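Local coordinates for putative heme binding protein (Tannerella forsythia, PDB 6EU8) that probably binds heme as a member of the HmuY-like family of bacterial hemophore-type lipoproteins, although its heme-binding properties differ from those of HmuY itself, at residues I11-I17 with V187-F193; R39-W44 with T55-G60; T91-V96 with A170-F174. All blocks are in the same frame, centred on the assembly; numbering follows the deposited sequence. Where two conformers were deposited one is given.

Interaction 1: residues I11-I17 with V187-F193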
loop_
_atom_site.group_PDB
_atom_site.type_symbol
_atom_site.label_atom_id
_atom_site.label_comp_id
_atom_site.label_asym_id
_atom_site.label_seq_id
_atom_site.Cartn_x
_atom_site.Cartn_y
_atom_site.Cartn_z
ATOM N N ILE A 11 9.572 -4.418 -17.517
ATOM C CA ILE A 11 9.575 -3.000 -17.216
ATOM C C ILE A 11 10.328 -2.893 -15.877
ATOM O O ILE A 11 9.917 -3.497 -14.888
ATOM C CB ILE A 11 8.125 -2.457 -17.108
ATOM C CG1 ILE A 11 7.308 -2.768 -18.384
ATOM C CG2 ILE A 11 8.101 -0.964 -16.822
ATOM C CD1 ILE A 11 7.800 -2.086 -19.648
ATOM N N LYS A 12 11.458 -2.188 -15.883
ATOM C CA LYS A 12 12.325 -2.041 -14.706
ATOM C C LYS A 12 12.394 -0.564 -14.366
ATOM O O LYS A 12 12.925 0.233 -15.143
ATOM C CB LYS A 12 13.721 -2.599 -14.992
ATOM C CG LYS A 12 13.733 -4.048 -15.430
ATOM C CD LYS A 12 15.153 -4.601 -15.502
ATOM C CE LYS A 12 15.169 -6.033 -16.009
ATOM N NZ LYS A 12 16.555 -6.566 -16.111
ATOM N N LYS A 13 11.827 -0.170 -13.218
ATOM C CA LYS A 13 11.686 1.243 -12.863
ATOM C C LYS A 13 11.741 1.411 -11.342
ATOM O O LYS A 13 11.682 0.421 -10.593
ATOM C CB LYS A 13 10.356 1.835 -13.363
ATOM C CG LYS A 13 10.096 1.792 -14.862
ATOM C CD LYS A 13 10.958 2.812 -15.600
ATOM C CE LYS A 13 10.755 2.752 -17.112
ATOM N NZ LYS A 13 9.398 3.221 -17.511
ATOM N N SER A 14 11.862 2.674 -10.939
ATOM C CA SER A 14 11.771 3.107 -9.535
ATOM C C SER A 14 10.624 4.095 -9.431
ATOM O O SER A 14 10.333 4.794 -10.390
ATOM C CB SER A 14 13.072 3.769 -9.085
ATOM O OG SER A 14 14.175 2.874 -9.146
ATOM N N LYS A 15 9.974 4.164 -8.262
ATOM C CA LYS A 15 8.914 5.138 -8.008
ATOM C C LYS A 15 9.013 5.721 -6.615
ATOM O O LYS A 15 9.454 5.036 -5.698
ATOM C CB LYS A 15 7.540 4.476 -8.082
ATOM C CG LYS A 15 6.969 4.312 -9.465
ATOM C CD LYS A 15 6.596 5.661 -10.033
ATOM C CE LYS A 15 5.406 5.562 -10.947
ATOM N NZ LYS A 15 5.332 6.847 -11.685
ATOM N N THR A 16 8.553 6.958 -6.477
ATOM C CA THR A 16 8.415 7.614 -5.174
ATOM C C THR A 16 6.981 8.125 -5.051
ATOM O O THR A 16 6.521 8.901 -5.893
ATOM C CB THR A 16 9.429 8.757 -5.003
ATOM O OG1 THR A 16 10.755 8.198 -5.043
ATOM C CG2 THR A 16 9.210 9.475 -3.676
ATOM N N ILE A 17 6.270 7.653 -4.020
ATOM C CA ILE A 17 4.850 7.968 -3.797
ATOM C C ILE A 17 4.658 8.806 -2.518
ATOM O O ILE A 17 5.086 8.416 -1.428
ATOM C CB ILE A 17 3.980 6.675 -3.686
ATOM C CG1 ILE A 17 4.158 5.758 -4.906
ATOM C CG2 ILE A 17 2.512 7.012 -3.412
ATOM C CD1 ILE A 17 3.705 6.350 -6.227
ATOM N N VAL A 187 7.033 6.979 0.139
ATOM C CA VAL A 187 7.362 5.576 -0.045
ATOM C C VAL A 187 8.040 5.368 -1.387
ATOM O O VAL A 187 7.427 5.661 -2.424
ATOM C CB VAL A 187 6.078 4.716 0.062
ATOM C CG1 VAL A 187 6.372 3.245 -0.191
ATOM C CG2 VAL A 187 5.416 4.915 1.423
ATOM N N SER A 188 9.287 4.883 -1.371
ATOM C CA SER A 188 10.070 4.597 -2.619
ATOM C C SER A 188 10.342 3.109 -2.780
ATOM O O SER A 188 10.594 2.417 -1.792
ATOM C CB SER A 188 11.394 5.384 -2.635
ATOM O OG SER A 188 11.184 6.774 -2.639
ATOM N N PHE A 189 10.269 2.600 -4.033
ATOM C CA PHE A 189 10.591 1.216 -4.321
ATOM C C PHE A 189 11.128 1.072 -5.735
ATOM O O PHE A 189 10.801 1.882 -6.607
ATOM C CB PHE A 189 9.343 0.303 -4.145
ATOM C CG PHE A 189 8.101 0.817 -4.834
ATOM C CD1 PHE A 189 7.277 1.743 -4.231
ATOM C CD2 PHE A 189 7.762 0.370 -6.119
ATOM C CE1 PHE A 189 6.141 2.241 -4.888
ATOM C CE2 PHE A 189 6.626 0.845 -6.770
ATOM C CZ PHE A 189 5.811 1.773 -6.157
ATOM N N ASN A 190 11.946 0.045 -5.916
ATOM C CA ASN A 190 12.382 -0.409 -7.237
ATOM C C ASN A 190 11.528 -1.615 -7.593
ATOM O O ASN A 190 11.115 -2.370 -6.713
ATOM C CB ASN A 190 13.869 -0.800 -7.185
ATOM C CG ASN A 190 14.777 0.369 -6.829
ATOM O OD1 ASN A 190 14.436 1.529 -7.033
ATOM N ND2 ASN A 190 15.958 0.044 -6.296
ATOM N N TYR A 191 11.222 -1.816 -8.884
ATOM C CA TYR A 191 10.502 -3.012 -9.294
ATOM C C TYR A 191 10.886 -3.551 -10.689
ATOM O O TYR A 191 11.428 -2.810 -11.495
ATOM C CB TYR A 191 8.966 -2.801 -9.217
ATOM C CG TYR A 191 8.412 -1.796 -10.169
ATOM C CD1 TYR A 191 8.354 -0.447 -9.857
ATOM C CD2 TYR A 191 7.926 -2.197 -11.426
ATOM C CE1 TYR A 191 7.805 0.480 -10.743
ATOM C CE2 TYR A 191 7.406 -1.289 -12.299
ATOM C CZ TYR A 191 7.329 0.030 -11.966
ATOM O OH TYR A 191 6.794 0.926 -12.850
ATOM N N GLU A 192 10.566 -4.810 -10.918
ATOM C CA GLU A 192 10.671 -5.454 -12.250
ATOM C C GLU A 192 9.307 -6.126 -12.538
ATOM O O GLU A 192 8.956 -7.120 -11.906
ATOM C CB GLU A 192 11.849 -6.452 -12.291
ATOM C CG GLU A 192 13.190 -5.805 -11.957
ATOM C CD GLU A 192 14.416 -6.665 -12.278
ATOM O OE1 GLU A 192 14.275 -7.874 -12.522
ATOM O OE2 GLU A 192 15.543 -6.099 -12.263
ATOM N N PHE A 193 8.556 -5.559 -13.482
ATOM C CA PHE A 193 7.177 -5.995 -13.827
ATOM C C PHE A 193 7.195 -6.792 -15.136
ATOM O O PHE A 193 7.735 -6.287 -16.105
ATOM C CB PHE A 193 6.292 -4.754 -14.000
ATOM C CG PHE A 193 4.871 -5.042 -14.423
ATOM C CD1 PHE A 193 3.872 -5.292 -13.490
ATOM C CD2 PHE A 193 4.524 -5.016 -15.765
ATOM C CE1 PHE A 193 2.564 -5.545 -13.874
ATOM C CE2 PHE A 193 3.222 -5.258 -16.156
ATOM C CZ PHE A 193 2.237 -5.535 -15.219
#
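I11-I17 and V187-F193 run antiparallel as neighbouring strands, their axes 4.6 Å apart and their directions 170° from each other. I11, K13, K15 and I17 form hydrogen-bonded pairs with F193, Y191, F189 and V187. Each of these pairs closes two N-H to O=C bonds, the ladder starting with I11 N to F193 O at 3.0 Å. Between them K12, S14 and T16 sit in non-hydrogen-bonded pairs with E192, N190 and S188, where CA-H groups lean on the carbonyls opposite.

The two faces differ sharply. On the polar one, S14 OG donates to N190 OD1 at 2.5 Å, coming from above the amide carbonyl plane and not along a lone pair. T16 OG1 and S188 OG share a hydrogen bond of 2.8 Å. K12 stretches past E192, its CD 3.6 Å from OE2, but the ammonium stays too distant for a salt bridge; E192 OE1 forms a long, weak ion pair with K171.

On the other face the rings of F189 and Y191 lie under the lysine stems. F189 has CG between its backbone N and carbonyl carbon (chi1 49°), which tips the ring under the partner strand, where K15 CB lies over one face in a CH-pi contact, 4.1 Å from the centroid. I17 CG1 reaches the same ring obliquely at CE1. Y191, turned the same way, receives K13 CA over one face and K15 CG at its edge. Its OH is hydrogen-bonded to L30 O, and K15 NZ goes to G33 O.

This is an antiparallel pairing at the edge of the large sheet, joining the two ends of the chain: the ladder fixes the register, the hydroxyls and amide add bonds on one side, and the buried rings screen the other.

Interaction 2: residues R39-W44 with T55-G60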
loop_
_atom_site.group_PDB
_atom_site.type_symbol
_atom_site.label_atom_id
_atom_site.label_comp_id
_atom_site.label_asym_id
_atom_site.label_seq_id
_atom_site.Cartn_x
_atom_site.Cartn_y
_atom_site.Cartn_z
ATOM N N ARG A 39 -9.417 10.335 -2.190
ATOM C CA ARG A 39 -9.885 10.161 -0.817
ATOM C C ARG A 39 -10.530 8.776 -0.644
ATOM O O ARG A 39 -11.279 8.320 -1.515
ATOM C CB ARG A 39 -10.911 11.265 -0.473
ATOM C CG ARG A 39 -11.486 11.235 0.939
ATOM C CD ARG A 39 -12.511 12.366 1.126
ATOM N NE ARG A 39 -13.174 12.406 2.429
ATOM C CZ ARG A 39 -14.141 11.588 2.828
ATOM N NH1 ARG A 39 -14.557 10.636 2.022
ATOM N NH2 ARG A 39 -14.676 11.715 4.041
ATOM N N ASP A 40 -10.195 8.095 0.449
ATOM C CA ASP A 40 -10.798 6.789 0.805
ATOM C C ASP A 40 -12.318 6.816 0.632
ATOM O O ASP A 40 -12.956 7.794 1.045
ATOM C CB ASP A 40 -10.355 6.391 2.230
ATOM C CG ASP A 40 -10.976 5.093 2.711
ATOM O OD1 ASP A 40 -12.152 5.128 3.121
ATOM O OD2 ASP A 40 -10.273 4.038 2.680
ATOM N N PHE A 41 -12.879 5.750 0.021
ATOM C CA PHE A 41 -14.305 5.669 -0.387
ATOM C C PHE A 41 -15.277 5.046 0.628
ATOM O O PHE A 41 -16.484 4.934 0.349
ATOM C CB PHE A 41 -14.441 4.901 -1.756
ATOM C CG PHE A 41 -13.595 5.475 -2.884
ATOM C CD1 PHE A 41 -13.800 6.767 -3.340
ATOM C CD2 PHE A 41 -12.596 4.731 -3.491
ATOM C CE1 PHE A 41 -13.042 7.299 -4.382
ATOM C CE2 PHE A 41 -11.802 5.272 -4.514
ATOM C CZ PHE A 41 -12.029 6.570 -4.943
ATOM N N SER A 42 -14.805 4.677 1.827
ATOM C CA SER A 42 -15.661 4.033 2.810
ATOM C C SER A 42 -16.482 5.061 3.628
ATOM O O SER A 42 -16.205 6.257 3.585
ATOM C CB SER A 42 -14.817 3.136 3.718
ATOM O OG SER A 42 -14.026 3.877 4.617
ATOM N N GLU A 43 -17.475 4.574 4.372
ATOM C CA GLU A 43 -18.107 5.405 5.390
ATOM C C GLU A 43 -17.083 5.554 6.550
ATOM O O GLU A 43 -16.535 4.570 7.019
ATOM C CB GLU A 43 -19.433 4.816 5.895
ATOM C CG GLU A 43 -20.096 5.704 6.926
ATOM C CD GLU A 43 -21.451 5.181 7.345
ATOM O OE1 GLU A 43 -21.522 4.314 8.254
ATOM O OE2 GLU A 43 -22.436 5.629 6.695
ATOM N N TRP A 44 -16.799 6.793 6.953
ATOM C CA TRP A 44 -15.788 6.996 8.020
ATOM C C TRP A 44 -16.472 7.069 9.374
ATOM O O TRP A 44 -17.601 7.569 9.488
ATOM C CB TRP A 44 -14.980 8.236 7.766
ATOM C CG TRP A 44 -14.038 8.198 6.570
ATOM C CD1 TRP A 44 -13.895 7.193 5.639
ATOM C CD2 TRP A 44 -13.187 9.257 6.142
ATOM N NE1 TRP A 44 -12.964 7.562 4.691
ATOM C CE2 TRP A 44 -12.504 8.819 4.979
ATOM C CE3 TRP A 44 -12.895 10.526 6.661
ATOM C CZ2 TRP A 44 -11.578 9.632 4.291
ATOM C CZ3 TRP A 44 -11.989 11.332 5.986
ATOM C CH2 TRP A 44 -11.313 10.875 4.839
ATOM N N THR A 55 -20.734 9.287 12.380
ATOM C CA THR A 55 -20.424 8.860 11.007
ATOM C C THR A 55 -20.132 10.051 10.105
ATOM O O THR A 55 -20.635 11.171 10.323
ATOM C CB THR A 55 -21.594 8.099 10.335
ATOM O OG1 THR A 55 -22.729 8.966 10.237
ATOM C CG2 THR A 55 -21.952 6.906 11.075
ATOM N N ILE A 56 -19.328 9.822 9.073
ATOM C CA ILE A 56 -19.080 10.768 7.995
ATOM C C ILE A 56 -19.453 10.046 6.699
ATOM O O ILE A 56 -18.938 8.948 6.462
ATOM C CB ILE A 56 -17.608 11.240 7.966
ATOM C CG1 ILE A 56 -17.219 11.979 9.280
ATOM C CG2 ILE A 56 -17.356 12.147 6.768
ATOM C CD1 ILE A 56 -15.715 12.141 9.444
ATOM N N PRO A 57 -20.332 10.647 5.860
ATOM C CA PRO A 57 -20.853 9.891 4.732
ATOM C C PRO A 57 -19.800 9.425 3.745
ATOM O O PRO A 57 -18.867 10.151 3.451
ATOM C CB PRO A 57 -21.784 10.886 4.031
ATOM C CG PRO A 57 -22.130 11.896 5.024
ATOM C CD PRO A 57 -20.970 11.977 5.965
ATOM N N ALA A 58 -19.985 8.232 3.220
ATOM C CA ALA A 58 -19.179 7.703 2.125
ATOM C C ALA A 58 -19.273 8.637 0.909
ATOM O O ALA A 58 -20.389 9.092 0.578
ATOM C CB ALA A 58 -19.645 6.320 1.744
ATOM N N LYS A 59 -18.138 8.931 0.275
ATOM C CA LYS A 59 -18.091 9.808 -0.906
ATOM C C LYS A 59 -17.331 9.154 -2.050
ATOM O O LYS A 59 -16.257 8.580 -1.857
ATOM C CB LYS A 59 -17.472 11.158 -0.538
ATOM C CG LYS A 59 -18.393 12.024 0.311
ATOM C CD LYS A 59 -17.647 13.097 1.087
ATOM C CE LYS A 59 -18.512 13.678 2.202
ATOM N NZ LYS A 59 -18.302 13.004 3.516
ATOM N N GLY A 60 -17.872 9.274 -3.267
ATOM C CA GLY A 60 -17.280 8.629 -4.434
ATOM C C GLY A 60 -17.325 7.107 -4.441
ATOM O O GLY A 60 -18.046 6.474 -3.673
HETATM O O HOH W 1 -15.714 8.026 1.588
HETATM O O HOH W 2 -16.300 9.329 4.497
HETATM O O HOH W 3 -13.937 9.808 -1.002
HETATM O O HOH W 4 -18.408 5.046 -1.494
HETATM O O HOH W 5 -22.434 6.875 4.213
#
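R39 meets the other segment with its guanidinium: K59 CD lies off-centre over one face and I56 CG2 at the edge, while W44 CZ2 sits over the centre of the opposite face, 3.5 Å above the plane. R39 runs extended from CG to NE (chi1 -179°, CG anti to the backbone N), which carries the group across. In the conformer described, K59 NZ bonds to P57 O and lies 3.9 Å from R39 NH2; K59 has a second conformer, so these contacts and that of CD are uncertain.

Direct backbone bonding is confined to one antiparallel pair, W44 with I56, where I56 N meets W44 O at 2.9 Å. This is the open end of the hairpin made by strands 44-48 and 51-56; beyond it waters take over, although the chains stay close, E43 CA 4.1 Å from A58 CA. One water bridges F41 O and G60 O, and another takes the N-H of K59.

Within 39-44, D40 OD1 accepts three bonds: S42 N from above the carboxylate plane, making an Asx turn, S42 OG on the syn lone pair, and W44 NE1 on the anti side, 33° out of plane. D40 OD2 is bound by W25 NE1.

Among van der Waals contacts, W44 CB packs 4.0 Å from I56 CB, F41 turns its ring edge to K59 O, 3.4 Å from CD1, and A58 CB rests against F41 O.

Interaction 3: residues T91-V96 with A170-F174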
loop_
_atom_site.group_PDB
_atom_site.type_symbol
_atom_site.label_atom_id
_atom_site.label_comp_id
_atom_site.label_asym_id
_atom_site.label_seq_id
_atom_site.Cartn_x
_atom_site.Cartn_y
_atom_site.Cartn_z
ATOM N N THR A 91 17.345 -11.025 -1.501
ATOM C CA THR A 91 17.599 -9.590 -1.390
ATOM C C THR A 91 17.908 -8.936 -2.744
ATOM O O THR A 91 17.992 -7.724 -2.830
ATOM C CB THR A 91 18.728 -9.301 -0.356
ATOM O OG1 THR A 91 18.503 -8.033 0.271
ATOM C CG2 THR A 91 20.132 -9.302 -0.986
ATOM N N GLU A 92 18.068 -9.740 -3.800
ATOM C CA GLU A 92 18.425 -9.231 -5.138
ATOM C C GLU A 92 17.477 -9.801 -6.195
ATOM O O GLU A 92 17.153 -10.982 -6.171
ATOM C CB GLU A 92 19.872 -9.622 -5.489
ATOM C CG GLU A 92 20.926 -8.927 -4.640
ATOM C CD GLU A 92 22.328 -9.507 -4.810
ATOM O OE1 GLU A 92 22.485 -10.576 -5.456
ATOM O OE2 GLU A 92 23.282 -8.893 -4.271
ATOM N N PHE A 93 17.062 -8.960 -7.137
ATOM C CA PHE A 93 16.104 -9.387 -8.176
ATOM C C PHE A 93 16.641 -10.540 -9.024
ATOM O O PHE A 93 15.886 -11.453 -9.354
ATOM C CB PHE A 93 15.760 -8.260 -9.134
ATOM C CG PHE A 93 14.980 -7.108 -8.527
ATOM C CD1 PHE A 93 13.892 -7.321 -7.676
ATOM C CD2 PHE A 93 15.299 -5.804 -8.881
ATOM C CE1 PHE A 93 13.173 -6.231 -7.168
ATOM C CE2 PHE A 93 14.587 -4.724 -8.383
ATOM C CZ PHE A 93 13.519 -4.945 -7.519
ATOM N N SER A 94 17.934 -10.510 -9.343
ATOM C CA SER A 94 18.534 -11.585 -10.179
ATOM C C SER A 94 18.475 -12.992 -9.546
ATOM O O SER A 94 18.606 -13.997 -10.253
ATOM C CB SER A 94 19.975 -11.224 -10.583
ATOM O OG SER A 94 20.820 -11.023 -9.470
ATOM N N LYS A 95 18.266 -13.070 -8.228
ATOM C CA LYS A 95 18.118 -14.344 -7.513
ATOM C C LYS A 95 16.690 -14.894 -7.449
ATOM O O LYS A 95 16.481 -15.999 -6.965
ATOM C CB LYS A 95 18.633 -14.191 -6.081
ATOM C CG LYS A 95 20.066 -13.696 -5.957
ATOM C CD LYS A 95 21.063 -14.820 -6.140
ATOM C CE LYS A 95 22.490 -14.334 -5.923
ATOM N NZ LYS A 95 23.302 -15.385 -5.261
ATOM N N VAL A 96 15.704 -14.108 -7.890
ATOM C CA VAL A 96 14.312 -14.548 -7.959
ATOM C C VAL A 96 14.103 -14.927 -9.422
ATOM O O VAL A 96 14.043 -14.053 -10.278
ATOM C CB VAL A 96 13.357 -13.410 -7.525
ATOM C CG1 VAL A 96 11.905 -13.844 -7.615
ATOM C CG2 VAL A 96 13.706 -12.951 -6.101
ATOM N N ALA A 170 5.042 -8.752 -10.505
ATOM C CA ALA A 170 6.220 -7.913 -10.244
ATOM C C ALA A 170 7.028 -8.423 -9.068
ATOM O O ALA A 170 6.491 -8.993 -8.104
ATOM C CB ALA A 170 5.811 -6.487 -9.986
ATOM N N LYS A 171 8.343 -8.216 -9.200
ATOM C CA LYS A 171 9.292 -8.247 -8.082
ATOM C C LYS A 171 9.432 -6.831 -7.580
ATOM O O LYS A 171 9.683 -5.903 -8.361
ATOM C CB LYS A 171 10.657 -8.741 -8.568
ATOM C CG LYS A 171 10.632 -10.094 -9.274
ATOM C CD LYS A 171 12.014 -10.384 -9.841
ATOM C CE LYS A 171 11.981 -11.286 -11.058
ATOM N NZ LYS A 171 13.384 -11.403 -11.573
ATOM N N ILE A 172 9.291 -6.640 -6.258
ATOM C CA ILE A 172 9.329 -5.306 -5.649
ATOM C C ILE A 172 10.294 -5.278 -4.445
ATOM O O ILE A 172 10.232 -6.169 -3.602
ATOM C CB ILE A 172 7.908 -4.877 -5.171
ATOM C CG1 ILE A 172 6.867 -4.923 -6.323
ATOM C CG2 ILE A 172 7.971 -3.493 -4.548
ATOM C CD1 ILE A 172 5.425 -4.607 -5.920
ATOM N N LYS A 173 11.193 -4.296 -4.429
ATOM C CA LYS A 173 12.072 -4.047 -3.275
ATOM C C LYS A 173 11.862 -2.610 -2.832
ATOM O O LYS A 173 12.142 -1.659 -3.567
ATOM C CB LYS A 173 13.550 -4.279 -3.642
ATOM C CG LYS A 173 14.484 -4.132 -2.434
ATOM C CD LYS A 173 15.615 -5.149 -2.426
ATOM C CE LYS A 173 16.723 -4.749 -1.447
ATOM N NZ LYS A 173 17.316 -5.921 -0.733
ATOM N N PHE A 174 11.364 -2.429 -1.596
ATOM C CA PHE A 174 11.152 -1.097 -1.032
ATOM C C PHE A 174 12.488 -0.551 -0.559
ATOM O O PHE A 174 13.298 -1.304 -0.029
ATOM C CB PHE A 174 10.128 -1.103 0.113
ATOM C CG PHE A 174 8.726 -1.450 -0.335
ATOM C CD1 PHE A 174 8.322 -2.774 -0.406
ATOM C CD2 PHE A 174 7.818 -0.449 -0.698
ATOM C CE1 PHE A 174 7.047 -3.120 -0.844
ATOM C CE2 PHE A 174 6.547 -0.795 -1.139
ATOM C CZ PHE A 174 6.161 -2.129 -1.191
#
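F93 projects its ring from the 91-96 loop onto strand 169-178, between the stems of K171 and K173. The loop belongs to the connection between strands 84-87 and 105-111 of the large antiparallel sheet, and contains a short 3-10 turn at 93-95. F93 CD1 comes 3.6 Å from K171 CB, approached obliquely, while CZ is 3.9 Å from K173 CB; K173 N lies near the ring plane, at its edge.

The two lysines reach out from the strand and grip the loop on both flanks of this ring, K173 by the carbonyl of T91 and K171 by two others. K171 is extended beyond CG and slides past V96 in the opposite direction, with CD 4.0 Å from V96 CB. Its ammonium donates to V96 O at 3.0 Å, in the carbonyl plane, and more weakly to F93 O. That second oxygen also takes V96 N, the bond that closes the turn, and K95 N bonds to E92 O one residue earlier. The lysine thus binds the carbonyls of the turn's first residue, F93, and of V96 just past it.

Further out, V96 packs on V159 and V161, and F93 also touches V159. The strand is fixed on one side by backbone bonds from A170 and I172 to V162 and F160. Near the start of the loop, K157 O takes K173 NZ and, in the T91 conformer described, T91 OG1. K173, bent at chi2 (141°) and chi4, brings that same NZ to T91 O, 2.8 Å away, on a lone pair in the carbonyl plane.

Overall arrangement
Interactions 1 and 3 are neighbours, with centres 11 Å apart, because strands 169-178 and 184-194 follow each other in the chain and pair in the large antiparallel sheet. Two backbone bonds sew them together, N190 N to K173 O and E192 N to K171 O, both 2.9 Å, and E192 OE2 packs 3.4 Å from F93 CD2. E192 thus faces both K12 of interaction 1 and the loop of interaction 3. Interaction 2 reaches the same sheet from the opposite side of the chain's centre; its centre is about 30 Å from that of interaction 1 and 36 Å from that of interaction 3. The model is the apo form, without heme.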